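Ubiquitin-like-specific protease 2 (Saccharomyces cerevisiae, PDB 5LNB) cleaves SUMO from modified proteins, acting as a deSUMOylating cysteine protease whose Ulp1-family catalytic domain lies within this fragment of the yeast protein. Local coordinates at residues K110-I115 with K225-P230; T203-Q208 with K250-Y255; V231-V236 with K254-N259. All coordinates share one frame; numbering follows the deposited sequence.

Contact 1 of 3, residues K110-I115 with K225-P230; sequences KKYVVI and KFFENP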
loop_
_atom_site.group_PDB
_atom_site.type_symbol
_atom_site.label_atom_id
_atom_site.label_comp_id
_atom_site.label_asym_id
_atom_site.label_seq_id
_atom_site.Cartn_x
_atom_site.Cartn_y
_atom_site.Cartn_z
ATOM N N LYS A 110 -2.470 -10.470 11.760
ATOM C CA LYS A 110 -2.534 -9.060 11.410
ATOM C C LYS A 110 -3.979 -8.575 11.308
ATOM O O LYS A 110 -4.853 -9.269 10.780
ATOM C CB LYS A 110 -1.804 -8.820 10.086
ATOM C CG LYS A 110 -0.405 -9.427 10.037
ATOM C CD LYS A 110 0.501 -8.750 11.046
ATOM C CE LYS A 110 1.704 -9.612 11.382
ATOM N NZ LYS A 110 2.533 -8.890 12.376
ATOM N N LYS A 111 -4.222 -7.371 11.822
ATOM C CA LYS A 111 -5.476 -6.677 11.541
ATOM C C LYS A 111 -5.540 -6.135 10.111
ATOM O O LYS A 111 -6.628 -6.060 9.535
ATOM C CB LYS A 111 -5.666 -5.523 12.522
ATOM C CG LYS A 111 -6.058 -5.936 13.917
ATOM C CD LYS A 111 -6.401 -4.705 14.752
ATOM C CE LYS A 111 -7.172 -5.105 15.994
ATOM N NZ LYS A 111 -8.386 -5.899 15.638
ATOM N N TYR A 112 -4.410 -5.730 9.527
ATOM C CA TYR A 112 -4.391 -5.115 8.195
ATOM C C TYR A 112 -3.236 -5.704 7.403
ATOM O O TYR A 112 -2.079 -5.579 7.809
ATOM C CB TYR A 112 -4.252 -3.579 8.272
ATOM C CG TYR A 112 -5.052 -2.963 9.399
ATOM C CD1 TYR A 112 -6.439 -2.855 9.324
ATOM C CD2 TYR A 112 -4.422 -2.520 10.556
ATOM C CE1 TYR A 112 -7.176 -2.315 10.385
ATOM C CE2 TYR A 112 -5.141 -1.976 11.608
ATOM C CZ TYR A 112 -6.512 -1.882 11.521
ATOM O OH TYR A 112 -7.198 -1.349 12.581
ATOM N N VAL A 113 -3.537 -6.348 6.282
ATOM C CA VAL A 113 -2.508 -6.804 5.353
ATOM C C VAL A 113 -2.664 -5.983 4.079
ATOM O O VAL A 113 -3.716 -6.031 3.425
ATOM C CB VAL A 113 -2.601 -8.310 5.077
ATOM C CG1 VAL A 113 -1.477 -8.750 4.143
ATOM C CG2 VAL A 113 -2.541 -9.100 6.395
ATOM N N VAL A 114 -1.629 -5.214 3.743
ATOM C CA VAL A 114 -1.705 -4.192 2.702
ATOM C C VAL A 114 -1.048 -4.729 1.441
ATOM O O VAL A 114 0.135 -5.090 1.455
ATOM C CB VAL A 114 -1.037 -2.884 3.151
ATOM C CG1 VAL A 114 -1.147 -1.817 2.035
ATOM C CG2 VAL A 114 -1.669 -2.382 4.461
ATOM N N ILE A 115 -1.797 -4.765 0.346
ATOM C CA ILE A 115 -1.246 -5.302 -0.897
ATOM C C ILE A 115 -1.458 -4.324 -2.044
ATOM O O ILE A 115 -2.557 -4.275 -2.618
ATOM C CB ILE A 115 -1.858 -6.668 -1.229
ATOM C CG1 ILE A 115 -1.648 -7.634 -0.063
ATOM C CG2 ILE A 115 -1.253 -7.210 -2.523
ATOM C CD1 ILE A 115 -2.306 -8.983 -0.274
ATOM N N LYS A 225 -4.301 7.881 4.046
ATOM C CA LYS A 225 -5.517 8.273 4.751
ATOM C C LYS A 225 -6.031 7.135 5.626
ATOM O O LYS A 225 -6.425 7.351 6.775
ATOM C CB LYS A 225 -6.589 8.713 3.756
ATOM C CG LYS A 225 -7.935 9.038 4.391
ATOM C CD LYS A 225 -7.847 10.209 5.358
ATOM C CE LYS A 225 -7.247 11.439 4.679
ATOM N NZ LYS A 225 -7.410 12.677 5.504
ATOM N N PHE A 226 -6.036 5.912 5.094
ATOM C CA PHE A 226 -6.515 4.774 5.875
ATOM C C PHE A 226 -5.796 4.685 7.220
ATOM O O PHE A 226 -6.431 4.485 8.263
ATOM C CB PHE A 226 -6.334 3.478 5.075
ATOM C CG PHE A 226 -6.795 2.241 5.801
ATOM C CD1 PHE A 226 -5.947 1.586 6.698
ATOM C CD2 PHE A 226 -8.070 1.721 5.582
ATOM C CE1 PHE A 226 -6.368 0.439 7.371
ATOM C CE2 PHE A 226 -8.500 0.576 6.250
ATOM C CZ PHE A 226 -7.648 -0.071 7.150
ATOM N N PHE A 227 -4.475 4.864 7.225
ATOM C CA PHE A 227 -3.692 4.658 8.437
ATOM C C PHE A 227 -3.563 5.902 9.306
ATOM O O PHE A 227 -2.947 5.833 10.371
ATOM C CB PHE A 227 -2.322 4.105 8.082
ATOM C CG PHE A 227 -2.355 2.647 7.758
ATOM C CD1 PHE A 227 -2.389 1.704 8.774
ATOM C CD2 PHE A 227 -2.400 2.217 6.443
ATOM C CE1 PHE A 227 -2.444 0.356 8.480
ATOM C CE2 PHE A 227 -2.449 0.876 6.143
ATOM C CZ PHE A 227 -2.479 -0.060 7.161
ATOM N N GLU A 228 -4.158 7.023 8.913
ATOM C CA GLU A 228 -4.395 8.059 9.907
ATOM C C GLU A 228 -5.526 7.674 10.861
ATOM O O GLU A 228 -5.558 8.176 11.990
ATOM C CB GLU A 228 -4.676 9.394 9.214
ATOM C CG GLU A 228 -3.489 9.845 8.372
ATOM C CD GLU A 228 -3.733 11.127 7.580
ATOM O OE1 GLU A 228 -4.910 11.451 7.274
ATOM O OE2 GLU A 228 -2.728 11.809 7.262
ATOM N N ASN A 229 -6.442 6.779 10.447
ATOM C CA ASN A 229 -7.503 6.275 11.321
ATOM C C ASN A 229 -8.188 5.079 10.661
ATOM O O ASN A 229 -9.189 5.240 9.949
ATOM C CB ASN A 229 -8.524 7.368 11.642
ATOM C CG ASN A 229 -9.521 6.941 12.715
ATOM O OD1 ASN A 229 -9.814 5.755 12.869
ATOM N ND2 ASN A 229 -10.052 7.909 13.452
ATOM N N PRO A 230 -7.674 3.864 10.871
ATOM C CA PRO A 230 -8.217 2.696 10.162
ATOM C C PRO A 230 -9.654 2.361 10.537
ATOM O O PRO A 230 -10.483 2.116 9.654
ATOM C CB PRO A 230 -7.253 1.575 10.563
ATOM C CG PRO A 230 -5.970 2.296 10.874
ATOM C CD PRO A 230 -6.405 3.555 11.551
#
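Tyr-112, at the start of strand 112-119, presents one face of its ring to Phe-226 and Phe-227 from the C-terminal end of helix 215-228, and also meets Pro-230, which opens helix 230-238. Both phenylalanines point an edge at that face in offset edge-to-face stacks. For Phe-226 the centroids lie 5.5 Å apart and the planes stand at 79°; its CZ is 3.7 Å from Tyr-112 CD1. Phe-227 is turned almost exactly perpendicular, at 87°, with centroids 5.8 Å apart, but is displaced toward CD2, which its CE1 meets obliquely. Pro-230 lies on the same side of the ring plane, nearer the phenol end, where its CB comes to 3.6 Å from Tyr-112 OH. The opposite face is covered by CB of the preceding Lys-111, 3.6 Å above the plane and over the ring centre.

The two phenylalanines are also turned against each other: CD1 of Phe-226 sits 3.5 Å above the plane of Phe-227, over its centre, which makes the three rings one continuous aromatic cluster. Two residues along the strand, Val-114 again directs its side chain at the helix. With CG1 anti to the backbone N (chi1 -179°), CG2 is left anti to the carbonyl carbon and meets the rim of Phe-227 near the ring plane, 3.7 Å from CZ. Tyr-112 and Val-114 share one side of the strand, and Val-113 between them points away, as strand geometry requires.

Ile-127 of strand 122-129 touches both Tyr-112 and Phe-226, and Val-76 of strand 76-78 touches Phe-227, so the cluster spans neighbouring strands. It is helix-on-sheet packing in the hydrophobic core of the C48 catalytic domain.

Contact 2 of 3, residues T203-Q208 with K250-Y255; sequences TCPVPQ and KMINKY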
loop_
_atom_site.group_PDB
_atom_site.type_symbol
_atom_site.label_atom_id
_atom_site.label_comp_id
_atom_site.label_asym_id
_atom_site.label_seq_id
_atom_site.Cartn_x
_atom_site.Cartn_y
_atom_site.Cartn_z
ATOM N N THR A 203 -15.622 -3.487 -2.759
ATOM C CA THR A 203 -15.212 -2.356 -3.590
ATOM C C THR A 203 -15.398 -1.085 -2.776
ATOM O O THR A 203 -16.529 -0.708 -2.461
ATOM C CB THR A 203 -16.039 -2.309 -4.877
ATOM O OG1 THR A 203 -15.726 -3.442 -5.694
ATOM C CG2 THR A 203 -15.759 -1.033 -5.670
ATOM N N CYS A 204 -14.304 -0.432 -2.422
ATOM C CA CYS A 204 -14.422 0.688 -1.503
ATOM C C CYS A 204 -14.262 2.007 -2.235
ATOM O O CYS A 204 -13.271 2.193 -2.951
ATOM C CB CYS A 204 -13.379 0.573 -0.387
ATOM S SG CYS A 204 -13.582 -0.932 0.585
ATOM N N PRO A 205 -15.192 2.947 -2.062
ATOM C CA PRO A 205 -15.110 4.222 -2.792
ATOM C C PRO A 205 -13.994 5.121 -2.269
ATOM O O PRO A 205 -13.877 5.367 -1.067
ATOM C CB PRO A 205 -16.491 4.849 -2.562
ATOM C CG PRO A 205 -16.940 4.269 -1.272
ATOM C CD PRO A 205 -16.401 2.861 -1.229
ATOM N N VAL A 206 -13.181 5.620 -3.195
ATOM C CA VAL A 206 -12.160 6.629 -2.933
ATOM C C VAL A 206 -12.302 7.694 -4.014
ATOM O O VAL A 206 -12.972 7.442 -5.024
ATOM C CB VAL A 206 -10.749 6.020 -2.939
ATOM C CG1 VAL A 206 -10.501 5.196 -1.667
ATOM C CG2 VAL A 206 -10.540 5.183 -4.210
ATOM N N PRO A 207 -11.694 8.873 -3.881
ATOM C CA PRO A 207 -11.838 9.879 -4.939
ATOM C C PRO A 207 -11.500 9.267 -6.289
ATOM O O PRO A 207 -10.588 8.449 -6.414
ATOM C CB PRO A 207 -10.841 10.974 -4.542
ATOM C CG PRO A 207 -10.607 10.759 -3.062
ATOM C CD PRO A 207 -10.696 9.271 -2.874
ATOM N N GLN A 208 -12.276 9.626 -7.295
ATOM C CA GLN A 208 -12.103 9.098 -8.635
ATOM C C GLN A 208 -11.601 10.195 -9.559
ATOM O O GLN A 208 -12.085 11.332 -9.520
ATOM C CB GLN A 208 -13.414 8.509 -9.165
ATOM C CG GLN A 208 -13.899 7.352 -8.297
ATOM C CD GLN A 208 -15.061 6.614 -8.898
ATOM O OE1 GLN A 208 -15.000 5.397 -9.094
ATOM N NE2 GLN A 208 -16.137 7.340 -9.195
ATOM N N LYS A 250 -19.847 13.162 -2.215
ATOM C CA LYS A 250 -19.402 14.297 -1.408
ATOM C C LYS A 250 -18.690 13.829 -0.142
ATOM O O LYS A 250 -17.624 14.346 0.215
ATOM C CB LYS A 250 -20.588 15.187 -1.040
ATOM C CG LYS A 250 -21.022 16.170 -2.112
ATOM C CD LYS A 250 -22.084 17.103 -1.548
ATOM C CE LYS A 250 -21.718 17.528 -0.122
ATOM N NZ LYS A 250 -22.725 18.430 0.509
ATOM N N MET A 251 -19.285 12.865 0.564
ATOM C CA MET A 251 -18.698 12.367 1.804
ATOM C C MET A 251 -17.325 11.750 1.549
ATOM O O MET A 251 -16.358 12.057 2.253
ATOM C CB MET A 251 -19.652 11.359 2.457
ATOM C CG MET A 251 -19.039 10.480 3.561
ATOM S SD MET A 251 -20.281 9.434 4.388
ATOM C CE MET A 251 -20.918 8.477 3.011
ATOM N N ILE A 252 -17.219 10.889 0.530
ATOM C CA ILE A 252 -15.944 10.249 0.217
ATOM C C ILE A 252 -14.915 11.278 -0.239
ATOM O O ILE A 252 -13.734 11.201 0.119
ATOM C CB ILE A 252 -16.146 9.147 -0.841
ATOM C CG1 ILE A 252 -16.866 7.945 -0.228
ATOM C CG2 ILE A 252 -14.807 8.739 -1.464
ATOM C CD1 ILE A 252 -16.152 7.353 0.965
ATOM N N ASN A 253 -15.338 12.256 -1.039
ATOM C CA ASN A 253 -14.385 13.245 -1.528
ATOM C C ASN A 253 -13.829 14.089 -0.390
ATOM O O ASN A 253 -12.640 14.434 -0.387
ATOM C CB ASN A 253 -15.044 14.127 -2.581
ATOM C CG ASN A 253 -15.239 13.405 -3.887
ATOM O OD1 ASN A 253 -14.572 12.407 -4.150
ATOM N ND2 ASN A 253 -16.151 13.906 -4.722
ATOM N N LYS A 254 -14.671 14.431 0.589
ATOM C CA LYS A 254 -14.201 15.227 1.715
ATOM C C LYS A 254 -13.287 14.405 2.617
ATOM O O LYS A 254 -12.190 14.847 2.977
ATOM C CB LYS A 254 -15.394 15.772 2.499
ATOM C CG LYS A 254 -15.028 16.713 3.636
ATOM C CD LYS A 254 -16.266 17.435 4.157
ATOM C CE LYS A 254 -15.965 18.250 5.410
ATOM N NZ LYS A 254 -15.580 17.385 6.566
ATOM N N TYR A 255 -13.718 13.188 2.966
ATOM C CA TYR A 255 -12.946 12.356 3.880
ATOM C C TYR A 255 -11.528 12.134 3.373
ATOM O O TYR A 255 -10.574 12.178 4.157
ATOM C CB TYR A 255 -13.641 11.007 4.095
ATOM C CG TYR A 255 -13.007 10.208 5.214
ATOM C CD1 TYR A 255 -13.255 10.527 6.541
ATOM C CD2 TYR A 255 -12.137 9.150 4.946
ATOM C CE1 TYR A 255 -12.662 9.814 7.575
ATOM C CE2 TYR A 255 -11.533 8.421 5.981
ATOM C CZ TYR A 255 -11.804 8.763 7.288
ATOM O OH TYR A 255 -11.233 8.059 8.320
HETATM O O HOH W 1 -14.201 11.601 -6.689
#
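The loop that joins strand 199-203 to helix 215-228 in the Ulp1-type papain-like fold is packed here, through Pro-205, Val-206 and Pro-207, against Ile-252 and Asn-253 of helix 245-255. Ile-252 provides most of the helix's share. Its CG2, anti to the backbone N, reaches the loop backbone, 3.5 Å from Pro-205 O and 3.7 Å from Val-206 CA. The other branch turns to the proline ring: with CG1 anti to the carbonyl carbon (chi1 -72°), CG1 comes to 3.8 Å from Pro-205 CG, and the two side chains cross at about a right angle. Val-206 takes part through its backbone because its side chain points away from this helix; that side chain touches Trp-237 and Asn-222. Pro-205 O, only in van der Waals contact with Ile-252, accepts a weak hydrogen bond from Trp-237 NE1.

The next residue of the helix, Asn-253, adds a water-mediated link. Its OD1 lies 3.8 Å from Pro-207 CA, a van der Waals approach, and accepts a hydrogen bond from a water at 2.7 Å. The same water accepts from the backbone, its oxygen standing 2.8 Å from Gln-208 N.

Contact 3 of 3, residues V231-V236 with K254-N259; sequences VETIDV and KYFDKN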
loop_
_atom_site.group_PDB
_atom_site.type_symbol
_atom_site.label_atom_id
_atom_site.label_comp_id
_atom_site.label_asym_id
_atom_site.label_seq_id
_atom_site.Cartn_x
_atom_site.Cartn_y
_atom_site.Cartn_z
ATOM N N VAL A 231 -9.971 2.339 11.831
ATOM C CA VAL A 231 -11.339 2.030 12.242
ATOM C C VAL A 231 -12.320 2.993 11.584
ATOM O O VAL A 231 -13.353 2.584 11.037
ATOM C CB VAL A 231 -11.464 2.063 13.776
ATOM C CG1 VAL A 231 -12.935 1.989 14.189
ATOM C CG2 VAL A 231 -10.637 0.946 14.411
ATOM N N GLU A 232 -12.009 4.290 11.614
ATOM C CA GLU A 232 -12.917 5.266 11.019
ATOM C C GLU A 232 -13.020 5.081 9.509
ATOM O O GLU A 232 -14.118 5.151 8.944
ATOM C CB GLU A 232 -12.468 6.683 11.356
ATOM C CG GLU A 232 -13.413 7.754 10.858
ATOM C CD GLU A 232 -12.934 9.152 11.208
ATOM O OE1 GLU A 232 -11.832 9.542 10.761
ATOM O OE2 GLU A 232 -13.653 9.851 11.946
ATOM N N THR A 233 -11.891 4.839 8.839
ATOM C CA THR A 233 -11.935 4.644 7.393
ATOM C C THR A 233 -12.752 3.411 7.042
ATOM O O THR A 233 -13.557 3.435 6.105
ATOM C CB THR A 233 -10.523 4.530 6.824
ATOM O OG1 THR A 233 -9.731 5.629 7.296
ATOM C CG2 THR A 233 -10.562 4.533 5.289
ATOM N N ILE A 234 -12.564 2.324 7.789
ATOM C CA ILE A 234 -13.357 1.126 7.545
ATOM C C ILE A 234 -14.845 1.437 7.677
ATOM O O ILE A 234 -15.664 0.976 6.874
ATOM C CB ILE A 234 -12.916 -0.003 8.490
ATOM C CG1 ILE A 234 -11.504 -0.492 8.122
ATOM C CG2 ILE A 234 -13.915 -1.146 8.455
ATOM C CD1 ILE A 234 -10.901 -1.471 9.150
ATOM N N ASP A 235 -15.212 2.251 8.669
ATOM C CA ASP A 235 -16.617 2.589 8.864
ATOM C C ASP A 235 -17.147 3.443 7.715
ATOM O O ASP A 235 -18.279 3.246 7.262
ATOM C CB ASP A 235 -16.811 3.288 10.210
ATOM C CG ASP A 235 -16.899 2.305 11.368
ATOM O OD1 ASP A 235 -17.444 1.199 11.158
ATOM O OD2 ASP A 235 -16.419 2.624 12.484
ATOM N N VAL A 236 -16.340 4.384 7.222
ATOM C CA VAL A 236 -16.758 5.200 6.083
ATOM C C VAL A 236 -17.087 4.314 4.889
ATOM O O VAL A 236 -18.149 4.441 4.272
ATOM C CB VAL A 236 -15.674 6.236 5.733
ATOM C CG1 VAL A 236 -16.051 6.985 4.447
ATOM C CG2 VAL A 236 -15.503 7.216 6.879
ATOM N N LYS A 254 -14.671 14.431 0.589
ATOM C CA LYS A 254 -14.201 15.227 1.715
ATOM C C LYS A 254 -13.287 14.405 2.617
ATOM O O LYS A 254 -12.190 14.847 2.977
ATOM C CB LYS A 254 -15.394 15.772 2.499
ATOM C CG LYS A 254 -15.028 16.713 3.636
ATOM C CD LYS A 254 -16.266 17.435 4.157
ATOM C CE LYS A 254 -15.965 18.250 5.410
ATOM N NZ LYS A 254 -15.580 17.385 6.566
ATOM N N TYR A 255 -13.718 13.188 2.966
ATOM C CA TYR A 255 -12.946 12.356 3.880
ATOM C C TYR A 255 -11.528 12.134 3.373
ATOM O O TYR A 255 -10.574 12.178 4.157
ATOM C CB TYR A 255 -13.641 11.007 4.095
ATOM C CG TYR A 255 -13.007 10.208 5.214
ATOM C CD1 TYR A 255 -13.255 10.527 6.541
ATOM C CD2 TYR A 255 -12.137 9.150 4.946
ATOM C CE1 TYR A 255 -12.662 9.814 7.575
ATOM C CE2 TYR A 255 -11.533 8.421 5.981
ATOM C CZ TYR A 255 -11.804 8.763 7.288
ATOM O OH TYR A 255 -11.233 8.059 8.320
ATOM N N PHE A 256 -11.371 11.882 2.067
ATOM C CA PHE A 256 -10.080 11.586 1.458
ATOM C C PHE A 256 -9.397 12.819 0.859
ATOM O O PHE A 256 -8.470 12.665 0.051
ATOM C CB PHE A 256 -10.231 10.509 0.378
ATOM C CG PHE A 256 -10.458 9.126 0.925
ATOM C CD1 PHE A 256 -9.384 8.323 1.300
ATOM C CD2 PHE A 256 -11.750 8.624 1.064
ATOM C CE1 PHE A 256 -9.592 7.044 1.808
ATOM C CE2 PHE A 256 -11.965 7.346 1.572
ATOM C CZ PHE A 256 -10.879 6.551 1.945
ATOM N N ASP A 257 -9.835 14.028 1.226
ATOM C CA ASP A 257 -9.173 15.275 0.809
ATOM C C ASP A 257 -9.009 15.360 -0.710
ATOM O O ASP A 257 -7.917 15.628 -1.227
ATOM C CB ASP A 257 -7.812 15.437 1.490
ATOM C CG ASP A 257 -7.895 15.342 2.999
ATOM O OD1 ASP A 257 -6.956 14.786 3.602
ATOM O OD2 ASP A 257 -8.901 15.813 3.577
ATOM N N LYS A 258 -10.108 15.148 -1.441
ATOM C CA LYS A 258 -9.992 15.175 -2.893
ATOM C C LYS A 258 -9.454 16.515 -3.393
ATOM O O LYS A 258 -8.742 16.555 -4.402
ATOM C CB LYS A 258 -11.333 14.867 -3.552
ATOM C CG LYS A 258 -11.237 14.836 -5.075
ATOM C CD LYS A 258 -12.538 14.440 -5.742
ATOM C CE LYS A 258 -12.372 14.355 -7.264
ATOM N NZ LYS A 258 -13.664 13.990 -7.926
ATOM N N ASN A 259 -9.765 17.618 -2.703
ATOM C CA ASN A 259 -9.332 18.930 -3.180
ATOM C C ASN A 259 -7.817 19.084 -3.170
ATOM O O ASN A 259 -7.288 19.932 -3.897
ATOM C CB ASN A 259 -9.976 20.045 -2.347
ATOM C CG ASN A 259 -9.519 20.030 -0.895
ATOM O OD1 ASN A 259 -9.310 18.971 -0.310
ATOM N ND2 ASN A 259 -9.361 21.211 -0.311
#
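Tyr-255 crosses from the end of helix 245-255 to Glu-232, Thr-233 and Val-236 on helix 230-238. CG leaves CB anti to the backbone N (chi1 -170°), which points the ring at that helix. Over one face of the ring, Val-236 CG2 makes a CH-pi contact, 3.9 Å from the centroid and only 9° off the normal. The remaining neighbours meet the rim: CE1 is 3.3 Å from Glu-232 OE1, and CE2, on the other flank, is 3.6 Å from Thr-233 OG1.

The ring projects from just before the point where the helix ends in a Schellman motif. Asp-257, with positive phi, is the C-prime residue; its N bonds to Lys-254 O, and Lys-258 N reaches Asn-253 O. Phe-256, the first residue to leave helical geometry, meets Thr-233 CG2 through CZ at 3.9 Å and packs its ring against that of Trp-237.

At the tip, Tyr-255 OH donates to Glu-232 OE1 at 2.9 Å, meeting the carboxylate on its anti side, 23° out of its plane. The carboxylate itself stands nearly perpendicular to the phenol ring. Thr-233 OG1 lies 3.0 Å from Tyr-255 OH; this OG1 is hydrogen-bonded to Asn-229 O, one turn earlier in the chain.

Contacts 2 and 3 are neighbours, with centres about 7 Å apart, and share Lys-254 and Tyr-255 on helix 245-255. They are joined by packing of Ile-252 CD1 on Val-236 CG1 (3.5 Å) and of Pro-207 CG on Phe-256 CB (3.5 Å). Contact 1 lies deeper, about 9 Å from the chain centre, compared with about 17 and 16 Å for the centres of contacts 2 and 3. Lys-225 connects it to contact 3 by a salt bridge, NZ to Asp-257 OD1 at 2.9 Å. Helix 215-228, used by contact 1, follows the loop of contact 2; by family resemblance, the catalytic cysteine probably lies where that loop enters the helix.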